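Local coordinates for protein peptidoglycan-binding domain 1 (Burkholderia, PDB 5NM7) that probably binds bacterial peptidoglycan and cleaves its glycan chains, as a modular phage endolysin with a lysozyme-like catalytic domain, at residues Y117-Y123 and L143-G149; H187-Y193 and E212-F217. All blocks are in the same frame, centred on the assembly; numbering follows the deposited sequence.

Contact 1 (Y117-Y123 and L143-G149)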
ATOM      1  N   TYR A 117      15.330   2.024   0.665  1.00 18.22           N
ATOM      2  CA  TYR A 117      16.553   1.274   0.483  1.00 18.25           C
ATOM      3  C   TYR A 117      17.114   0.826   1.845  1.00 18.13           C
ATOM      4  O   TYR A 117      17.099   1.607   2.796  1.00 18.45           O
ATOM      5  CB  TYR A 117      17.548   2.148  -0.289  1.00 17.75           C
ATOM      6  CG  TYR A 117      18.935   1.554  -0.319  1.00 19.26           C
ATOM      7  CD1 TYR A 117      19.889   1.981   0.570  1.00 18.92           C
ATOM      8  CD2 TYR A 117      19.255   0.528  -1.205  1.00 18.06           C
ATOM      9  CE1 TYR A 117      21.148   1.429   0.594  1.00 19.68           C
ATOM     10  CE2 TYR A 117      20.511  -0.034  -1.192  1.00 20.92           C
ATOM     11  CZ  TYR A 117      21.453   0.436  -0.297  1.00 19.19           C
ATOM     12  OH  TYR A 117      22.722  -0.111  -0.248  1.00 21.70           O
ATOM     13  N   GLU A 118      17.526  -0.444   1.931  1.00 17.48           N
ATOM     14  CA  GLU A 118      17.901  -1.104   3.180  1.00 19.04           C
ATOM     15  C   GLU A 118      19.372  -1.521   3.117  1.00 20.18           C
ATOM     16  O   GLU A 118      19.721  -2.562   2.531  1.00 20.00           O
ATOM     17  CB  GLU A 118      17.038  -2.343   3.415  1.00 19.67           C
ATOM     18  CG  GLU A 118      15.533  -2.076   3.521  1.00 20.98           C
ATOM     19  CD  GLU A 118      15.120  -1.466   4.843  1.00 21.15           C
ATOM     20  OE1 GLU A 118      15.987  -1.199   5.676  1.00 23.27           O
ATOM     21  OE2 GLU A 118      13.900  -1.261   5.039  1.00 23.07           O
ATOM     22  N   ARG A 119      20.223  -0.685   3.702  1.00 20.48           N
ATOM     23  CA  ARG A 119      21.669  -0.861   3.639  1.00 21.59           C
ATOM     24  C   ARG A 119      22.154  -2.152   4.269  1.00 22.10           C
ATOM     25  O   ARG A 119      23.178  -2.700   3.847  1.00 22.51           O
ATOM     26  CB  ARG A 119      22.382   0.313   4.285  1.00 22.25           C
ATOM     27  CG  ARG A 119      22.130   0.470   5.762  1.00 23.67           C
ATOM     28  CD  ARG A 119      22.865   1.668   6.280  1.00 25.92           C
ATOM     29  NE  ARG A 119      22.706   1.803   7.709  1.00 25.48           N
ATOM     30  CZ  ARG A 119      22.991   2.898   8.409  1.00 27.72           C
ATOM     31  NH1 ARG A 119      23.510   3.981   7.815  1.00 28.23           N
ATOM     32  NH2 ARG A 119      22.739   2.910   9.709  1.00 29.59           N
ATOM     33  N   HIS A 120      21.424  -2.617   5.288  1.00 23.09           N
ATOM     34  CA  HIS A 120      21.757  -3.921   5.911  1.00 24.93           C
ATOM     35  C   HIS A 120      21.410  -5.114   5.032  1.00 24.35           C
ATOM     36  O   HIS A 120      22.099  -6.137   5.082  1.00 26.58           O
ATOM     37  CB  HIS A 120      21.177  -4.007   7.323  1.00 25.04           C
ATOM     38  CG  HIS A 120      19.714  -4.238   7.369  1.00 24.93           C
ATOM     39  ND1 HIS A 120      18.792  -3.270   7.023  1.00 25.00           N
ATOM     40  CD2 HIS A 120      18.996  -5.332   7.722  1.00 25.82           C
ATOM     41  CE1 HIS A 120      17.572  -3.771   7.142  1.00 27.19           C
ATOM     42  NE2 HIS A 120      17.672  -5.008   7.599  1.00 25.55           N
ATOM     43  N   ILE A 121      20.384  -4.992   4.191  1.00 21.75           N
ATOM     44  CA  ILE A 121      20.107  -6.000   3.201  1.00 23.84           C
ATOM     45  C   ILE A 121      21.105  -5.910   2.043  1.00 25.19           C
ATOM     46  O   ILE A 121      21.479  -6.939   1.458  1.00 24.87           O
ATOM     47  CB  ILE A 121      18.650  -5.917   2.674  1.00 22.45           C
ATOM     48  CG1 ILE A 121      17.642  -6.012   3.834  1.00 22.81           C
ATOM     49  CG2 ILE A 121      18.369  -7.000   1.656  1.00 21.88           C
ATOM     50  CD1 ILE A 121      17.766  -7.269   4.685  1.00 24.93           C
ATOM     51  N   MET A 122      21.508  -4.693   1.660  1.00 23.56           N
ATOM     52  CA  MET A 122      22.556  -4.559   0.634  1.00 24.88           C
ATOM     53  C   MET A 122      23.819  -5.306   1.088  1.00 26.72           C
ATOM     54  O   MET A 122      24.368  -6.107   0.324  1.00 30.84           O
ATOM     55  CB  MET A 122      22.920  -3.103   0.376  1.00 24.32           C
ATOM     56  CG  MET A 122      23.940  -2.923  -0.759  1.00 24.42           C
ATOM     57  SD  MET A 122      23.281  -3.360  -2.347  1.00 27.32           S
ATOM     58  CE  MET A 122      24.457  -2.549  -3.442  1.00 27.16           C
ATOM     59  N   TYR A 123      24.236  -5.042   2.316  1.00 28.80           N
ATOM     60  CA  TYR A 123      25.349  -5.749   2.948  1.00 33.17           C
ATOM     61  C   TYR A 123      25.212  -7.272   2.756  1.00 33.14           C
ATOM     62  O   TYR A 123      26.132  -7.956   2.282  1.00 31.89           O
ATOM     63  CB  TYR A 123      25.405  -5.399   4.438  1.00 33.76           C
ATOM     64  CG  TYR A 123      26.539  -6.077   5.170  1.00 42.06           C
ATOM     65  CD1 TYR A 123      27.871  -5.681   4.964  1.00 44.04           C
ATOM     66  CD2 TYR A 123      26.295  -7.134   6.047  1.00 46.31           C
ATOM     67  CE1 TYR A 123      28.925  -6.304   5.624  1.00 46.89           C
ATOM     68  CE2 TYR A 123      27.342  -7.760   6.714  1.00 49.04           C
ATOM     69  CZ  TYR A 123      28.649  -7.342   6.500  1.00 49.96           C
ATOM     70  OH  TYR A 123      29.687  -7.962   7.159  1.00 55.02           O
ATOM     71  N   LEU A 143      25.497   3.623   3.013  1.00 32.57           N
ATOM     72  CA  LEU A 143      24.857   2.774   1.999  1.00 32.83           C
ATOM     73  C   LEU A 143      25.004   1.291   2.184  1.00 33.30           C
ATOM     74  O   LEU A 143      24.204   0.507   1.675  1.00 33.09           O
ATOM     75  CB  LEU A 143      25.460   3.064   0.622  1.00 35.49           C
ATOM     76  CG  LEU A 143      25.153   4.408   0.017  1.00 34.21           C
ATOM     77  CD1 LEU A 143      25.930   4.537  -1.285  1.00 36.27           C
ATOM     78  CD2 LEU A 143      23.663   4.562  -0.234  1.00 33.19           C
ATOM     79  N   VAL A 144      26.094   0.884   2.820  1.00 33.35           N
ATOM     80  CA  VAL A 144      26.353  -0.534   3.028  1.00 35.73           C
ATOM     81  C   VAL A 144      26.735  -0.615   4.481  1.00 37.24           C
ATOM     82  O   VAL A 144      27.669   0.071   4.900  1.00 36.08           O
ATOM     83  CB  VAL A 144      27.507  -1.065   2.154  1.00 35.40           C
ATOM     84  CG1 VAL A 144      27.619  -2.572   2.301  1.00 37.14           C
ATOM     85  CG2 VAL A 144      27.310  -0.704   0.693  1.00 37.14           C
ATOM     86  N   ASN A 145      25.998  -1.415   5.250  1.00 36.69           N
ATOM     87  CA  ASN A 145      26.167  -1.456   6.698  1.00 36.99           C
ATOM     88  C   ASN A 145      25.402  -2.618   7.307  1.00 39.39           C
ATOM     89  O   ASN A 145      24.256  -2.839   6.962  1.00 36.97           O
ATOM     90  CB  ASN A 145      25.658  -0.144   7.301  1.00 37.62           C
ATOM     91  CG  ASN A 145      26.345   0.227   8.599  1.00 40.39           C
ATOM     92  OD1 ASN A 145      26.573  -0.614   9.460  1.00 37.12           O
ATOM     93  ND2 ASN A 145      26.662   1.510   8.752  1.00 41.17           N
ATOM     94  N   SER A 146      26.014  -3.349   8.241  1.00 40.10           N
ATOM     95  CA  SER A 146      25.296  -4.405   8.970  1.00 41.57           C
ATOM     96  C   SER A 146      24.233  -3.826   9.919  1.00 38.84           C
ATOM     97  O   SER A 146      23.321  -4.526  10.325  1.00 38.32           O
ATOM     98  CB  SER A 146      26.275  -5.306   9.742  1.00 43.02           C
ATOM     99  OG  SER A 146      26.893  -4.593  10.803  1.00 46.17           O
ATOM    100  N   LYS A 147      24.387  -2.557  10.281  1.00 40.14           N
ATOM    101  CA  LYS A 147      23.384  -1.795  11.035  1.00 39.78           C
ATOM    102  C   LYS A 147      22.302  -1.233  10.103  1.00 37.00           C
ATOM    103  O   LYS A 147      22.598  -0.622   9.078  1.00 30.59           O
ATOM    104  CB  LYS A 147      24.027  -0.614  11.771  1.00 45.93           C
ATOM    105  CG  LYS A 147      24.239  -0.805  13.256  1.00 51.98           C
ATOM    106  CD  LYS A 147      25.348   0.152  13.702  1.00 57.69           C
ATOM    107  CE  LYS A 147      25.226   0.583  15.176  1.00 63.21           C
ATOM    108  NZ  LYS A 147      24.236   1.700  15.333  1.00 65.23           N
ATOM    109  N   ARG A 148      21.054  -1.424  10.494  1.00 33.30           N
ATOM    110  CA  ARG A 148      19.919  -0.910   9.745  1.00 33.45           C
ATOM    111  C   ARG A 148      19.842   0.601   9.875  1.00 30.63           C
ATOM    112  O   ARG A 148      20.380   1.192  10.832  1.00 28.26           O
ATOM    113  CB  ARG A 148      18.627  -1.643  10.146  1.00 38.50           C
ATOM    114  CG  ARG A 148      17.908  -1.258  11.407  1.00 45.39           C
ATOM    115  CD  ARG A 148      16.648  -2.107  11.459  1.00 49.23           C
ATOM    116  NE  ARG A 148      17.036  -3.520  11.474  1.00 54.53           N
ATOM    117  CZ  ARG A 148      16.305  -4.551  11.045  1.00 56.41           C
ATOM    118  NH1 ARG A 148      16.819  -5.778  11.124  1.00 56.26           N
ATOM    119  NH2 ARG A 148      15.078  -4.387  10.542  1.00 55.54           N
ATOM    120  N   GLY A 149      19.214   1.221   8.884  1.00 27.67           N
ATOM    121  CA  GLY A 149      18.911   2.640   8.919  1.00 25.41           C
ATOM    122  C   GLY A 149      19.604   3.459   7.850  1.00 23.89           C
ATOM    123  O   GLY A 149      19.977   2.925   6.827  1.00 23.55           O
TER
HETATM  124  O   HOH W   1      19.211   1.927   4.517  1.00 20.89           O
HETATM  125  O   HOH W   2      18.670  -0.415   6.579  1.00 23.15           O
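Arg119 reaches the 143-149 loop with CG set between its backbone N and carbonyl carbon (chi1 64°) and the chain extended, which lays the guanidinium among the loop's carbonyls. NE donates to Lys147 O at 2.8 Å and NH2 to Arg148 O at 3.1 Å, the latter from well above the carbonyl plane. Gly149 O lies over one guanidinium face and Asn145 ND2 over the other. Asn145 shapes the loop: its OD1 accepts from Lys147 N in an Asx turn, while ND2 is bonded to Pro141 O. His120 carries CB of Arg148 over one ring face, a CH-pi contact 3.9 Å from CB to the ring centroid. Tyr117 OH donates to Leu143 O at a short 2.5 Å, the carbonyl oxygen lying in the plane of the tyrosine ring at its edge. Two waters bridge the segments: one joins Tyr117 O, Arg119 N and Gly149 O, the other Glu118 OE1, His120 ND1 and Gly149 N. Within the lysozyme-like N-acetylmuramidase region, the loop lies along the first turn of helix 119-128, with Glu118 at the N-cap position just after strand 115-117. Helix 156-167 packs against both segments: Ala164 on Tyr117 and Met122, Ile167 on Val144.

Contact 2 (H187-Y193 and E212-F217); sequences HWKALGY and EAFVRF. With GLY (glycine), chain E.
Residues 187-190 have helical backbone angles without the regular helix bonds, and overlap a type I beta turn from Lys189 to Gly192, where Gly192 takes a positive phi of 80°; the partner, 212-217, is regular helix. The two backbones come nearest at Leu191 and Arg216, whose CA atoms are 5.6 Å apart. Leu191 points at the helix and spreads its two methyls over it: CD1 lies 3.6 Å from Ala213 O, and CD2 packs against the backbone of Arg216 and Phe217. Arg216, extended from CG to NE, crosses the end of the turn. Its NH1 donates to Leu191 O at 3.1 Å, a bent bond, and also to a water that makes a weak bond to Gly192 O. The same NH1 sits over the centre of the Tyr193 ring, a cation-pi contact with the guanidinium and ring planes 33° apart. NE is taken by Glu212 OE2 at 2.7 Å, nearly straight and in the guanidinium plane, a salt bridge one helical turn back that fixes the rotation of the group. Glu212 OE1 forms a salt bridge with Arg86 and accepts from N of the bound glycine at 2.8 Å, so this carboxylate joins Arg216 to the glycine pocket. Tyr193 OH comes to 3.4 Å from Ala213 CA. Next to Arg216 on the helix, Phe217 turns its edge to the face of His187 in a T-shaped pair, Phe217 CE2 approaching His187 NE2 to 3.4 Å. Together they tie the loop after strand 183-184 to helix 207-219 within the N-acetylmuramidase region. Ile183 of that strand underlies Leu191, Ala213 and Phe217, Phe199 of helix 196-205 meets Tyr193 edge-to-face, and helix 77-87 packs on Val215 and Arg216.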
ATOM      1  N   HIS A 187      12.844 -10.808  -2.958  1.00 18.65           N
ATOM      2  CA  HIS A 187      11.812 -11.826  -3.177  1.00 20.30           C
ATOM      3  C   HIS A 187      11.528 -12.145  -4.640  1.00 19.55           C
ATOM      4  O   HIS A 187      10.706 -13.003  -4.916  1.00 20.72           O
ATOM      5  CB  HIS A 187      10.508 -11.443  -2.433  1.00 20.38           C
ATOM      6  CG  HIS A 187      10.614 -11.542  -0.950  1.00 21.73           C
ATOM      7  ND1 HIS A 187      10.598 -12.751  -0.277  1.00 21.68           N
ATOM      8  CD2 HIS A 187      10.762 -10.590  -0.008  1.00 21.86           C
ATOM      9  CE1 HIS A 187      10.745 -12.533   1.013  1.00 23.03           C
ATOM     10  NE2 HIS A 187      10.833 -11.228   1.209  1.00 24.53           N
ATOM     11  N   TRP A 188      12.128 -11.418  -5.604  1.00 19.41           N
ATOM     12  CA  TRP A 188      11.724 -11.555  -7.026  1.00 20.68           C
ATOM     13  C   TRP A 188      11.685 -13.010  -7.509  1.00 20.45           C
ATOM     14  O   TRP A 188      10.750 -13.424  -8.193  1.00 21.37           O
ATOM     15  CB  TRP A 188      12.598 -10.714  -7.935  1.00 21.81           C
ATOM     16  CG  TRP A 188      13.987 -11.186  -8.020  1.00 20.79           C
ATOM     17  CD1 TRP A 188      15.050 -10.723  -7.345  1.00 20.91           C
ATOM     18  CD2 TRP A 188      14.494 -12.206  -8.912  1.00 21.83           C
ATOM     19  NE1 TRP A 188      16.190 -11.403  -7.717  1.00 21.19           N
ATOM     20  CE2 TRP A 188      15.859 -12.320  -8.679  1.00 22.43           C
ATOM     21  CE3 TRP A 188      13.895 -13.043  -9.869  1.00 23.48           C
ATOM     22  CZ2 TRP A 188      16.674 -13.250  -9.370  1.00 24.11           C
ATOM     23  CZ3 TRP A 188      14.688 -14.013 -10.507  1.00 24.34           C
ATOM     24  CH2 TRP A 188      16.072 -14.070 -10.271  1.00 23.13           C
ATOM     25  N   LYS A 189      12.687 -13.784  -7.094  1.00 20.40           N
ATOM     26  CA  LYS A 189      12.822 -15.175  -7.525  1.00 23.80           C
ATOM     27  C   LYS A 189      11.763 -16.069  -6.889  1.00 21.92           C
ATOM     28  O   LYS A 189      11.056 -16.784  -7.602  1.00 23.52           O
ATOM     29  CB  LYS A 189      14.214 -15.707  -7.239  1.00 25.34           C
ATOM     30  CG  LYS A 189      14.526 -16.965  -8.056  1.00 29.57           C
ATOM     31  CD  LYS A 189      15.943 -17.451  -7.807  1.00 30.86           C
ATOM     32  CE  LYS A 189      16.237 -18.642  -8.696  1.00 35.02           C
ATOM     33  NZ  LYS A 189      17.634 -19.101  -8.560  1.00 35.54           N
ATOM     34  N   ALA A 190      11.639 -15.977  -5.580  1.00 22.38           N
ATOM     35  CA  ALA A 190      10.595 -16.671  -4.814  1.00 22.33           C
ATOM     36  C   ALA A 190       9.206 -16.396  -5.324  1.00 25.07           C
ATOM     37  O   ALA A 190       8.333 -17.261  -5.219  1.00 24.41           O
ATOM     38  CB  ALA A 190      10.671 -16.306  -3.343  1.00 22.74           C
ATOM     39  N   LEU A 191       8.977 -15.172  -5.828  1.00 20.23           N
ATOM     40  CA  LEU A 191       7.667 -14.774  -6.307  1.00 21.34           C
ATOM     41  C   LEU A 191       7.460 -14.976  -7.798  1.00 21.57           C
ATOM     42  O   LEU A 191       6.434 -14.576  -8.347  1.00 24.18           O
ATOM     43  CB  LEU A 191       7.412 -13.300  -5.932  1.00 20.86           C
ATOM     44  CG  LEU A 191       7.520 -12.947  -4.466  1.00 22.24           C
ATOM     45  CD1 LEU A 191       7.029 -11.546  -4.138  1.00 19.83           C
ATOM     46  CD2 LEU A 191       6.913 -13.966  -3.551  1.00 23.19           C
ATOM     47  N   GLY A 192       8.396 -15.631  -8.463  1.00 21.12           N
ATOM     48  CA  GLY A 192       8.197 -16.041  -9.823  1.00 22.42           C
ATOM     49  C   GLY A 192       8.398 -15.009 -10.887  1.00 22.92           C
ATOM     50  O   GLY A 192       7.894 -15.171 -11.988  1.00 25.10           O
ATOM     51  N   TYR A 193       9.125 -13.933 -10.574  1.00 23.97           N
ATOM     52  CA  TYR A 193       9.468 -12.946 -11.578  1.00 23.45           C
ATOM     53  C   TYR A 193      10.715 -13.421 -12.346  1.00 25.19           C
ATOM     54  O   TYR A 193      11.517 -14.183 -11.799  1.00 25.98           O
ATOM     55  CB  TYR A 193       9.756 -11.580 -10.936  1.00 23.98           C
ATOM     56  CG  TYR A 193       8.526 -10.962 -10.335  1.00 21.65           C
ATOM     57  CD1 TYR A 193       8.104 -11.300  -9.057  1.00 21.31           C
ATOM     58  CD2 TYR A 193       7.776 -10.047 -11.040  1.00 21.54           C
ATOM     59  CE1 TYR A 193       6.985 -10.723  -8.508  1.00 21.08           C
ATOM     60  CE2 TYR A 193       6.618  -9.488 -10.514  1.00 21.37           C
ATOM     61  CZ  TYR A 193       6.225  -9.812  -9.241  1.00 20.31           C
ATOM     62  OH  TYR A 193       5.098  -9.261  -8.704  1.00 19.30           O
ATOM     63  N   GLU A 212      -0.023  -7.048  -6.960  1.00 16.08           N
ATOM     64  CA  GLU A 212       0.279  -8.413  -7.442  1.00 16.92           C
ATOM     65  C   GLU A 212       1.500  -8.952  -6.721  1.00 17.67           C
ATOM     66  O   GLU A 212       1.521 -10.123  -6.356  1.00 17.38           O
ATOM     67  CB  GLU A 212       0.455  -8.443  -8.971  1.00 19.99           C
ATOM     68  CG  GLU A 212       0.946  -9.763  -9.588  1.00 21.23           C
ATOM     69  CD  GLU A 212       0.038 -10.942  -9.367  1.00 23.20           C
ATOM     70  OE1 GLU A 212      -1.156 -10.818  -8.989  1.00 27.93           O
ATOM     71  OE2 GLU A 212       0.521 -12.092  -9.538  1.00 21.65           O
ATOM     72  N   ALA A 213       2.515  -8.098  -6.490  1.00 16.74           N
ATOM     73  CA  ALA A 213       3.667  -8.494  -5.716  1.00 16.29           C
ATOM     74  C   ALA A 213       3.293  -8.904  -4.317  1.00 15.97           C
ATOM     75  O   ALA A 213       3.765  -9.968  -3.802  1.00 17.09           O
ATOM     76  CB  ALA A 213       4.734  -7.436  -5.682  1.00 17.50           C
ATOM     77  N   PHE A 214       2.433  -8.114  -3.702  1.00 15.39           N
ATOM     78  CA  PHE A 214       1.913  -8.482  -2.368  1.00 15.74           C
ATOM     79  C   PHE A 214       1.192  -9.820  -2.396  1.00 16.06           C
ATOM     80  O   PHE A 214       1.442 -10.663  -1.538  1.00 16.06           O
ATOM     81  CB  PHE A 214       1.010  -7.381  -1.797  1.00 15.39           C
ATOM     82  CG  PHE A 214       0.203  -7.792  -0.588  1.00 15.55           C
ATOM     83  CD1 PHE A 214       0.733  -7.666   0.680  1.00 16.59           C
ATOM     84  CD2 PHE A 214      -1.071  -8.294  -0.727  1.00 16.67           C
ATOM     85  CE1 PHE A 214       0.021  -8.048   1.783  1.00 17.41           C
ATOM     86  CE2 PHE A 214      -1.795  -8.692   0.388  1.00 16.49           C
ATOM     87  CZ  PHE A 214      -1.244  -8.552   1.635  1.00 16.73           C
ATOM     88  N   VAL A 215       0.320 -10.008  -3.370  1.00 15.46           N
ATOM     89  CA  VAL A 215      -0.420 -11.279  -3.501  1.00 16.11           C
ATOM     90  C   VAL A 215       0.570 -12.437  -3.602  1.00 16.87           C
ATOM     91  O   VAL A 215       0.452 -13.449  -2.884  1.00 17.21           O
ATOM     92  CB  VAL A 215      -1.353 -11.242  -4.711  1.00 16.63           C
ATOM     93  CG1 VAL A 215      -1.874 -12.615  -5.073  1.00 17.48           C
ATOM     94  CG2 VAL A 215      -2.513 -10.296  -4.426  1.00 16.00           C
ATOM     95  N   ARG A 216       1.550 -12.302  -4.490  1.00 16.11           N
ATOM     96  CA  ARG A 216       2.560 -13.374  -4.626  1.00 15.77           C
ATOM     97  C   ARG A 216       3.334 -13.607  -3.343  1.00 16.94           C
ATOM     98  O   ARG A 216       3.644 -14.761  -3.015  1.00 16.91           O
ATOM     99  CB  ARG A 216       3.495 -13.105  -5.790  1.00 17.28           C
ATOM    100  CG  ARG A 216       2.789 -13.074  -7.147  1.00 17.36           C
ATOM    101  CD  ARG A 216       3.808 -12.682  -8.200  1.00 18.94           C
ATOM    102  NE  ARG A 216       3.229 -12.561  -9.536  1.00 20.36           N
ATOM    103  CZ  ARG A 216       3.938 -12.610 -10.676  1.00 21.77           C
ATOM    104  NH1 ARG A 216       5.247 -12.816 -10.656  1.00 21.52           N
ATOM    105  NH2 ARG A 216       3.307 -12.462 -11.850  1.00 21.75           N
ATOM    106  N   PHE A 217       3.667 -12.527  -2.634  1.00 16.61           N
ATOM    107  CA  PHE A 217       4.409 -12.571  -1.390  1.00 16.48           C
ATOM    108  C   PHE A 217       3.661 -13.382  -0.354  1.00 16.33           C
ATOM    109  O   PHE A 217       4.241 -14.261   0.301  1.00 16.89           O
ATOM    110  CB  PHE A 217       4.655 -11.171  -0.872  1.00 17.10           C
ATOM    111  CG  PHE A 217       5.395 -11.113   0.417  1.00 17.71           C
ATOM    112  CD1 PHE A 217       4.718 -10.839   1.585  1.00 20.44           C
ATOM    113  CD2 PHE A 217       6.776 -11.265   0.475  1.00 19.56           C
ATOM    114  CE1 PHE A 217       5.414 -10.753   2.768  1.00 21.64           C
ATOM    115  CE2 PHE A 217       7.480 -11.190   1.659  1.00 22.20           C
ATOM    116  CZ  PHE A 217       6.782 -10.931   2.833  1.00 21.87           C
TER
HETATM  117  N   GLY E 303      -3.690  -9.826  -8.293  1.00 33.47           N
HETATM  118  CA  GLY E 303      -3.682  -8.404  -7.802  1.00 37.15           C
HETATM  119  C   GLY E 303      -3.688  -7.410  -8.936  1.00 37.57           C
HETATM  120  O   GLY E 303      -3.746  -7.866 -10.073  1.00 44.30           O
HETATM  121  OXT GLY E 303      -3.671  -6.168  -8.771  1.00 32.09           O
HETATM  122  O   HOH W   3       6.261 -12.464 -13.371  1.00 33.18           O

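In the fold
Going from the N terminus, the chain passes the putative peptidoglycan-binding region and helices 77-87 and 91-101 before strand 115-117 leads into contact 1. There 143-149 returns to the start of helix 119-128, closing a loop whose residues 131-135 are not modelled. Helix 156-167, helix 169-174 and the hairpin strands 176-178 and 183-184 follow. Contact 2 then opens at 187-193 and closes on helix 207-219, with helix 196-205 in between. The two loops are in series, neither nested nor crossed; the centres of contact 1 and contact 2 are about 22 Å apart, and the nearest atoms of contact 1 and contact 2 about 8 Å apart. The small antiparallel sheet connects them: strand 115-117 runs into contact 1, and strand 183-184 into contact 2.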